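Local coordinates for protein 2-aminomuconic 6-semialdehyde dehydrogenase (PDB 7BZV) that probably oxidises 2-aminomuconic 6-semialdehyde with NAD+ during 2-aminophenol breakdown, as a tetrameric member of the aldehyde dehydrogenase family, at residues A369-D381 against E389-D401. Residues are numbered along the deposited sequence; the frame is centred on the assembly and turned at random.
Sequences AWVEPTVIAGLSD and EIFGPICHVTPFD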
ATOM      1  N   ALA B 369      42.090  24.134  -7.737  1.00 52.59           N
ATOM      2  CA  ALA B 369      41.746  24.019  -6.325  1.00 52.88           C
ATOM      3  C   ALA B 369      41.915  22.594  -5.811  1.00 50.97           C
ATOM      4  O   ALA B 369      40.957  21.987  -5.304  1.00 38.43           O
ATOM      5  CB  ALA B 369      40.308  24.494  -6.099  1.00 53.29           C
ATOM      6  N   TRP B 370      43.134  22.064  -5.893  1.00 41.58           N
ATOM      7  CA  TRP B 370      43.351  20.666  -5.562  1.00 43.30           C
ATOM      8  C   TRP B 370      43.723  20.472  -4.090  1.00 42.94           C
ATOM      9  O   TRP B 370      44.291  21.353  -3.443  1.00 36.36           O
ATOM     10  CB  TRP B 370      44.449  20.067  -6.436  1.00 40.35           C
ATOM     11  CG  TRP B 370      44.204  20.124  -7.914  1.00 41.03           C
ATOM     12  CD1 TRP B 370      44.314  21.217  -8.729  1.00 39.57           C
ATOM     13  CD2 TRP B 370      43.827  19.035  -8.756  1.00 35.98           C
ATOM     14  NE1 TRP B 370      44.008  20.879 -10.019  1.00 42.25           N
ATOM     15  CE2 TRP B 370      43.709  19.542 -10.067  1.00 39.49           C
ATOM     16  CE3 TRP B 370      43.575  17.678  -8.531  1.00 36.85           C
ATOM     17  CZ2 TRP B 370      43.360  18.741 -11.146  1.00 39.28           C
ATOM     18  CZ3 TRP B 370      43.230  16.885  -9.609  1.00 35.50           C
ATOM     19  CH2 TRP B 370      43.128  17.414 -10.895  1.00 38.41           C
ATOM     20  N   VAL B 371      43.431  19.269  -3.581  1.00 36.05           N
ATOM     21  CA  VAL B 371      43.842  18.849  -2.244  1.00 33.22           C
ATOM     22  C   VAL B 371      44.062  17.335  -2.241  1.00 34.71           C
ATOM     23  O   VAL B 371      43.453  16.598  -3.012  1.00 39.59           O
ATOM     24  CB  VAL B 371      42.776  19.266  -1.203  1.00 47.06           C
ATOM     25  CG1 VAL B 371      41.471  18.497  -1.450  1.00 65.92           C
ATOM     26  CG2 VAL B 371      43.289  19.038   0.176  1.00 52.42           C
ATOM     27  N   GLU B 372      44.920  16.866  -1.341  1.00 33.75           N
ATOM     28  CA  GLU B 372      45.232  15.443  -1.233  1.00 30.06           C
ATOM     29  C   GLU B 372      44.156  14.676  -0.445  1.00 32.00           C
ATOM     30  O   GLU B 372      43.660  15.159   0.582  1.00 30.79           O
ATOM     31  CB  GLU B 372      46.566  15.244  -0.532  1.00 42.86           C
ATOM     32  CG  GLU B 372      47.749  15.775  -1.308  1.00 53.66           C
ATOM     33  CD  GLU B 372      49.029  15.611  -0.535  1.00 50.21           C
ATOM     34  OE1 GLU B 372      48.991  15.764   0.707  1.00 36.75           O
ATOM     35  OE2 GLU B 372      50.062  15.332  -1.170  1.00 43.91           O
ATOM     36  N   PRO B 373      43.858  13.451  -0.857  1.00 29.05           N
ATOM     37  CA  PRO B 373      43.053  12.566  -0.001  1.00 33.28           C
ATOM     38  C   PRO B 373      43.777  12.320   1.316  1.00 37.22           C
ATOM     39  O   PRO B 373      44.968  12.001   1.339  1.00 30.58           O
ATOM     40  CB  PRO B 373      42.912  11.293  -0.838  1.00 33.29           C
ATOM     41  CG  PRO B 373      44.094  11.327  -1.818  1.00 30.98           C
ATOM     42  CD  PRO B 373      44.334  12.778  -2.082  1.00 32.08           C
ATOM     43  N   THR B 374      43.058  12.479   2.427  1.00 30.57           N
ATOM     44  CA  THR B 374      43.693  12.650   3.728  1.00 23.92           C
ATOM     45  C   THR B 374      43.007  11.754   4.751  1.00 35.04           C
ATOM     46  O   THR B 374      41.780  11.590   4.744  1.00 33.93           O
ATOM     47  CB  THR B 374      43.659  14.134   4.131  1.00 39.02           C
ATOM     48  OG1 THR B 374      44.380  14.895   3.150  1.00 34.69           O
ATOM     49  CG2 THR B 374      44.277  14.407   5.504  1.00 40.97           C
ATOM     50  N   VAL B 375      43.806  11.173   5.635  1.00 30.30           N
ATOM     51  CA  VAL B 375      43.277  10.398   6.750  1.00 33.12           C
ATOM     52  C   VAL B 375      43.999  10.848   8.007  1.00 33.02           C
ATOM     53  O   VAL B 375      45.234  10.858   8.034  1.00 33.86           O
ATOM     54  CB  VAL B 375      43.463   8.883   6.551  1.00 33.17           C
ATOM     55  CG1 VAL B 375      43.147   8.184   7.838  1.00 36.95           C
ATOM     56  CG2 VAL B 375      42.599   8.385   5.441  1.00 34.51           C
ATOM     57  N   ILE B 376      43.246  11.166   9.065  1.00 31.22           N
ATOM     58  CA  ILE B 376      43.850  11.506  10.344  1.00 28.82           C
ATOM     59  C   ILE B 376      43.415  10.512  11.411  1.00 35.55           C
ATOM     60  O   ILE B 376      42.441   9.770  11.251  1.00 32.48           O
ATOM     61  CB  ILE B 376      43.524  12.948  10.800  1.00 36.61           C
ATOM     62  CG1 ILE B 376      42.004  13.170  10.826  1.00 34.79           C
ATOM     63  CG2 ILE B 376      44.190  13.970   9.884  1.00 43.69           C
ATOM     64  CD1 ILE B 376      41.558  14.511  11.441  1.00 37.02           C
ATOM     65  N   ALA B 377      44.153  10.524  12.522  1.00 32.89           N
ATOM     66  CA  ALA B 377      43.934   9.617  13.636  1.00 31.97           C
ATOM     67  C   ALA B 377      44.449  10.266  14.912  1.00 36.63           C
ATOM     68  O   ALA B 377      45.147  11.282  14.884  1.00 36.28           O
ATOM     69  CB  ALA B 377      44.631   8.274  13.394  1.00 35.67           C
ATOM     70  N   GLY B 378      44.124   9.651  16.031  1.00 34.20           N
ATOM     71  CA  GLY B 378      44.691  10.044  17.299  1.00 39.20           C
ATOM     72  C   GLY B 378      43.834  10.967  18.137  1.00 38.52           C
ATOM     73  O   GLY B 378      44.232  11.297  19.257  1.00 43.31           O
ATOM     74  N   LEU B 379      42.692  11.420  17.644  1.00 38.41           N
ATOM     75  CA  LEU B 379      41.956  12.432  18.387  1.00 35.90           C
ATOM     76  C   LEU B 379      40.780  11.820  19.142  1.00 42.88           C
ATOM     77  O   LEU B 379      40.345  10.690  18.887  1.00 34.66           O
ATOM     78  CB  LEU B 379      41.469  13.540  17.455  1.00 45.39           C
ATOM     79  CG  LEU B 379      42.573  14.232  16.655  1.00 52.37           C
ATOM     80  CD1 LEU B 379      41.990  15.303  15.747  1.00 63.68           C
ATOM     81  CD2 LEU B 379      43.653  14.824  17.592  1.00 46.55           C
ATOM     82  N   SER B 380      40.269  12.588  20.091  1.00 35.21           N
ATOM     83  CA  SER B 380      39.096  12.181  20.833  1.00 38.78           C
ATOM     84  C   SER B 380      37.844  12.406  19.988  1.00 41.88           C
ATOM     85  O   SER B 380      37.851  13.121  18.981  1.00 34.67           O
ATOM     86  CB  SER B 380      38.982  12.978  22.134  1.00 39.74           C
ATOM     87  OG  SER B 380      38.217  14.141  21.890  1.00 42.66           O
ATOM     88  N   ASP B 381      36.742  11.812  20.430  1.00 38.64           N
ATOM     89  CA  ASP B 381      35.472  12.034  19.753  1.00 41.01           C
ATOM     90  C   ASP B 381      35.010  13.480  19.857  1.00 43.85           C
ATOM     91  O   ASP B 381      34.049  13.863  19.171  1.00 33.03           O
ATOM     92  CB  ASP B 381      34.391  11.116  20.331  1.00 32.08           C
ATOM     93  CG  ASP B 381      34.595   9.663  19.983  1.00 32.80           C
ATOM     94  OD1 ASP B 381      35.419   9.328  19.099  1.00 36.37           O
ATOM     95  OD2 ASP B 381      33.898   8.848  20.595  1.00 36.19           O
ATOM     96  N   GLU B 389      31.514  19.202  10.086  1.00 33.33           N
ATOM     97  CA  GLU B 389      31.486  18.762   8.701  1.00 38.30           C
ATOM     98  C   GLU B 389      32.585  19.472   7.938  1.00 35.82           C
ATOM     99  O   GLU B 389      32.620  20.704   7.921  1.00 33.51           O
ATOM    100  CB  GLU B 389      30.124  19.050   8.032  1.00 49.33           C
ATOM    101  CG  GLU B 389      30.015  18.392   6.601  1.00 59.28           C
ATOM    102  CD  GLU B 389      28.693  18.665   5.837  1.00 61.85           C
ATOM    103  OE1 GLU B 389      28.365  19.840   5.588  1.00 53.06           O
ATOM    104  OE2 GLU B 389      27.991  17.693   5.459  1.00 49.74           O
ATOM    105  N   ILE B 390      33.469  18.715   7.292  1.00 31.42           N
ATOM    106  CA  ILE B 390      34.531  19.335   6.510  1.00 33.05           C
ATOM    107  C   ILE B 390      34.172  19.401   5.035  1.00 31.89           C
ATOM    108  O   ILE B 390      34.428  20.410   4.373  1.00 31.65           O
ATOM    109  CB  ILE B 390      35.878  18.613   6.709  1.00 38.32           C
ATOM    110  CG1 ILE B 390      36.316  18.692   8.155  1.00 37.36           C
ATOM    111  CG2 ILE B 390      36.964  19.251   5.818  1.00 35.81           C
ATOM    112  CD1 ILE B 390      37.461  17.760   8.512  1.00 35.73           C
ATOM    113  N   PHE B 391      33.569  18.329   4.521  1.00 30.35           N
ATOM    114  CA  PHE B 391      33.060  18.266   3.152  1.00 29.85           C
ATOM    115  C   PHE B 391      34.222  18.237   2.166  1.00 35.12           C
ATOM    116  O   PHE B 391      34.186  18.871   1.109  1.00 30.62           O
ATOM    117  CB  PHE B 391      32.096  19.422   2.832  1.00 33.94           C
ATOM    118  CG  PHE B 391      30.960  19.023   1.899  1.00 34.03           C
ATOM    119  CD1 PHE B 391      29.895  18.261   2.365  1.00 53.04           C
ATOM    120  CD2 PHE B 391      30.976  19.380   0.561  1.00 45.57           C
ATOM    121  CE1 PHE B 391      28.849  17.879   1.515  1.00 46.44           C
ATOM    122  CE2 PHE B 391      29.947  18.978  -0.308  1.00 37.60           C
ATOM    123  CZ  PHE B 391      28.878  18.231   0.183  1.00 44.18           C
ATOM    124  N   GLY B 392      35.266  17.514   2.540  1.00 32.31           N
ATOM    125  CA  GLY B 392      36.411  17.308   1.692  1.00 36.45           C
ATOM    126  C   GLY B 392      36.855  15.866   1.796  1.00 35.36           C
ATOM    127  O   GLY B 392      36.191  15.042   2.433  1.00 29.32           O
ATOM    128  N   PRO B 393      37.990  15.527   1.157  1.00 30.71           N
ATOM    129  CA  PRO B 393      38.445  14.123   1.074  1.00 31.43           C
ATOM    130  C   PRO B 393      39.232  13.738   2.325  1.00 30.65           C
ATOM    131  O   PRO B 393      40.453  13.633   2.324  1.00 29.62           O
ATOM    132  CB  PRO B 393      39.317  14.125  -0.185  1.00 29.83           C
ATOM    133  CG  PRO B 393      39.974  15.513  -0.154  1.00 29.43           C
ATOM    134  CD  PRO B 393      38.897  16.445   0.445  1.00 29.05           C
ATOM    135  N   ILE B 394      38.530  13.517   3.440  1.00 28.52           N
ATOM    136  CA  ILE B 394      39.197  13.311   4.725  1.00 28.78           C
ATOM    137  C   ILE B 394      38.292  12.521   5.656  1.00 28.01           C
ATOM    138  O   ILE B 394      37.064  12.574   5.558  1.00 36.34           O
ATOM    139  CB  ILE B 394      39.608  14.652   5.380  1.00 41.27           C
ATOM    140  CG1 ILE B 394      40.258  14.427   6.750  1.00 38.69           C
ATOM    141  CG2 ILE B 394      38.387  15.570   5.558  1.00 39.66           C
ATOM    142  CD1 ILE B 394      40.974  15.664   7.331  1.00 36.07           C
ATOM    143  N   CYS B 395      38.911  11.739   6.529  1.00 31.94           N
ATOM    144  CA  CYS B 395      38.192  11.184   7.662  1.00 31.19           C
ATOM    145  C   CYS B 395      39.133  11.142   8.840  1.00 29.72           C
ATOM    146  O   CYS B 395      40.354  11.244   8.680  1.00 31.77           O
ATOM    147  CB  CYS B 395      37.649   9.779   7.379  1.00 31.35           C
ATOM    148  SG  CYS B 395      38.963   8.519   7.200  1.00 33.36           S
ATOM    149  N   HIS B 396      38.550  10.973  10.023  1.00 30.35           N
ATOM    150  CA  HIS B 396      39.261  10.573  11.232  1.00 30.49           C
ATOM    151  C   HIS B 396      38.949   9.109  11.532  1.00 33.14           C
ATOM    152  O   HIS B 396      37.780   8.720  11.579  1.00 32.08           O
ATOM    153  CB  HIS B 396      38.875  11.452  12.429  1.00 29.16           C
ATOM    154  CG  HIS B 396      39.595  11.087  13.685  1.00 30.10           C
ATOM    155  ND1 HIS B 396      39.026  10.303  14.663  1.00 31.96           N
ATOM    156  CD2 HIS B 396      40.841  11.383  14.118  1.00 31.01           C
ATOM    157  CE1 HIS B 396      39.897  10.116  15.635  1.00 37.70           C
ATOM    158  NE2 HIS B 396      40.999  10.778  15.335  1.00 33.38           N
ATOM    159  N   VAL B 397      39.977   8.288  11.723  1.00 27.77           N
ATOM    160  CA  VAL B 397      39.776   6.871  12.010  1.00 24.47           C
ATOM    161  C   VAL B 397      40.165   6.577  13.461  1.00 30.68           C
ATOM    162  O   VAL B 397      41.196   7.052  13.952  1.00 32.75           O
ATOM    163  CB  VAL B 397      40.538   5.987  10.993  1.00 29.40           C
ATOM    164  CG1 VAL B 397      42.009   6.214  11.079  1.00 30.46           C
ATOM    165  CG2 VAL B 397      40.205   4.541  11.187  1.00 34.50           C
ATOM    166  N   THR B 398      39.344   5.767  14.139  1.00 28.22           N
ATOM    167  CA  THR B 398      39.515   5.484  15.565  1.00 29.05           C
ATOM    168  C   THR B 398      39.108   4.039  15.815  1.00 31.77           C
ATOM    169  O   THR B 398      38.213   3.525  15.133  1.00 29.32           O
ATOM    170  CB  THR B 398      38.664   6.464  16.415  1.00 30.91           C
ATOM    171  OG1 THR B 398      38.820   6.260  17.831  1.00 35.99           O
ATOM    172  CG2 THR B 398      37.168   6.331  16.036  1.00 35.93           C
ATOM    173  N   PRO B 399      39.746   3.354  16.754  1.00 28.22           N
ATOM    174  CA  PRO B 399      39.304   2.000  17.106  1.00 28.75           C
ATOM    175  C   PRO B 399      38.103   2.003  18.041  1.00 31.32           C
ATOM    176  O   PRO B 399      37.861   2.950  18.792  1.00 28.77           O
ATOM    177  CB  PRO B 399      40.526   1.404  17.824  1.00 30.91           C
ATOM    178  CG  PRO B 399      41.179   2.614  18.487  1.00 32.65           C
ATOM    179  CD  PRO B 399      40.919   3.789  17.538  1.00 33.15           C
ATOM    180  N   PHE B 400      37.362   0.902  17.994  1.00 28.42           N
ATOM    181  CA  PHE B 400      36.304   0.616  18.964  1.00 33.43           C
ATOM    182  C   PHE B 400      36.382  -0.842  19.389  1.00 29.33           C
ATOM    183  O   PHE B 400      37.011  -1.677  18.722  1.00 30.63           O
ATOM    184  CB  PHE B 400      34.894   0.925  18.428  1.00 30.59           C
ATOM    185  CG  PHE B 400      34.363  -0.059  17.434  1.00 25.83           C
ATOM    186  CD1 PHE B 400      33.619  -1.148  17.831  1.00 26.83           C
ATOM    187  CD2 PHE B 400      34.568   0.137  16.091  1.00 25.08           C
ATOM    188  CE1 PHE B 400      33.093  -2.050  16.888  1.00 26.64           C
ATOM    189  CE2 PHE B 400      34.068  -0.734  15.186  1.00 24.15           C
ATOM    190  CZ  PHE B 400      33.319  -1.831  15.576  1.00 29.77           C
ATOM    191  N   ASP B 401      35.744  -1.146  20.527  1.00 28.85           N
ATOM    192  CA  ASP B 401      35.793  -2.489  21.085  1.00 28.52           C
ATOM    193  C   ASP B 401      34.447  -3.190  21.118  1.00 40.02           C
ATOM    194  O   ASP B 401      34.405  -4.396  20.904  1.00 38.65           O
ATOM    195  CB  ASP B 401      36.392  -2.461  22.495  1.00 30.62           C
ATOM    196  CG  ASP B 401      37.837  -1.997  22.470  1.00 37.02           C
ATOM    197  OD1 ASP B 401      38.648  -2.715  21.879  1.00 32.74           O
ATOM    198  OD2 ASP B 401      38.145  -0.896  22.959  1.00 34.00           O
TER
HETATM  199  O   HOH W   1      42.530   7.266  16.214  1.00 31.71           O
HETATM  200  O   HOH W   2      41.268   8.099  18.440  1.00 41.75           O
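I376 and H396 sit at the middle of two neighbouring parallel strands, 374-377 and 394-400, joined through helix 384-387 as a beta-alpha-beta unit in the mixed sheet of an aldehyde dehydrogenase. The pairing is firmest here: I376 N gives C395 O a nearly straight bond of 2.9 Å (176°), and I376 O accepts V397 N. Nearer P393, C395 N reaches T374 O only weakly at 3.4 Å, although T374 N still bonds to P393 O. Both faces are buried and closely packed. V375 CG1 meets V397 CG1 at 4.0 Å while its CG2 lies against C395 SG, on the face where I311 of helix 297-312 touches V375; on the other, T374 and I394 run side by side against F342 of helix 332-348. At one end of the contact, V371 CG1 packs against CG of the P393 ring at 3.6 Å. The far end is looser and watered: past A377 the chain turns at G378, where one water accepts from G378 N and donates to V397 O, and a second joins L379 O to T398 OG1. With CG anti to the backbone N (chi1 -179°), the H396 side chain crosses that of I376 at about a right angle, and its ring reaches the turn, its edge in plane with G378 C. With an alanine at H396, L379 N is likely to lose its acceptor and the turn one of its holds. That N-H meets H396 NE2 at 2.9 Å, tilted 20° from the ring plane.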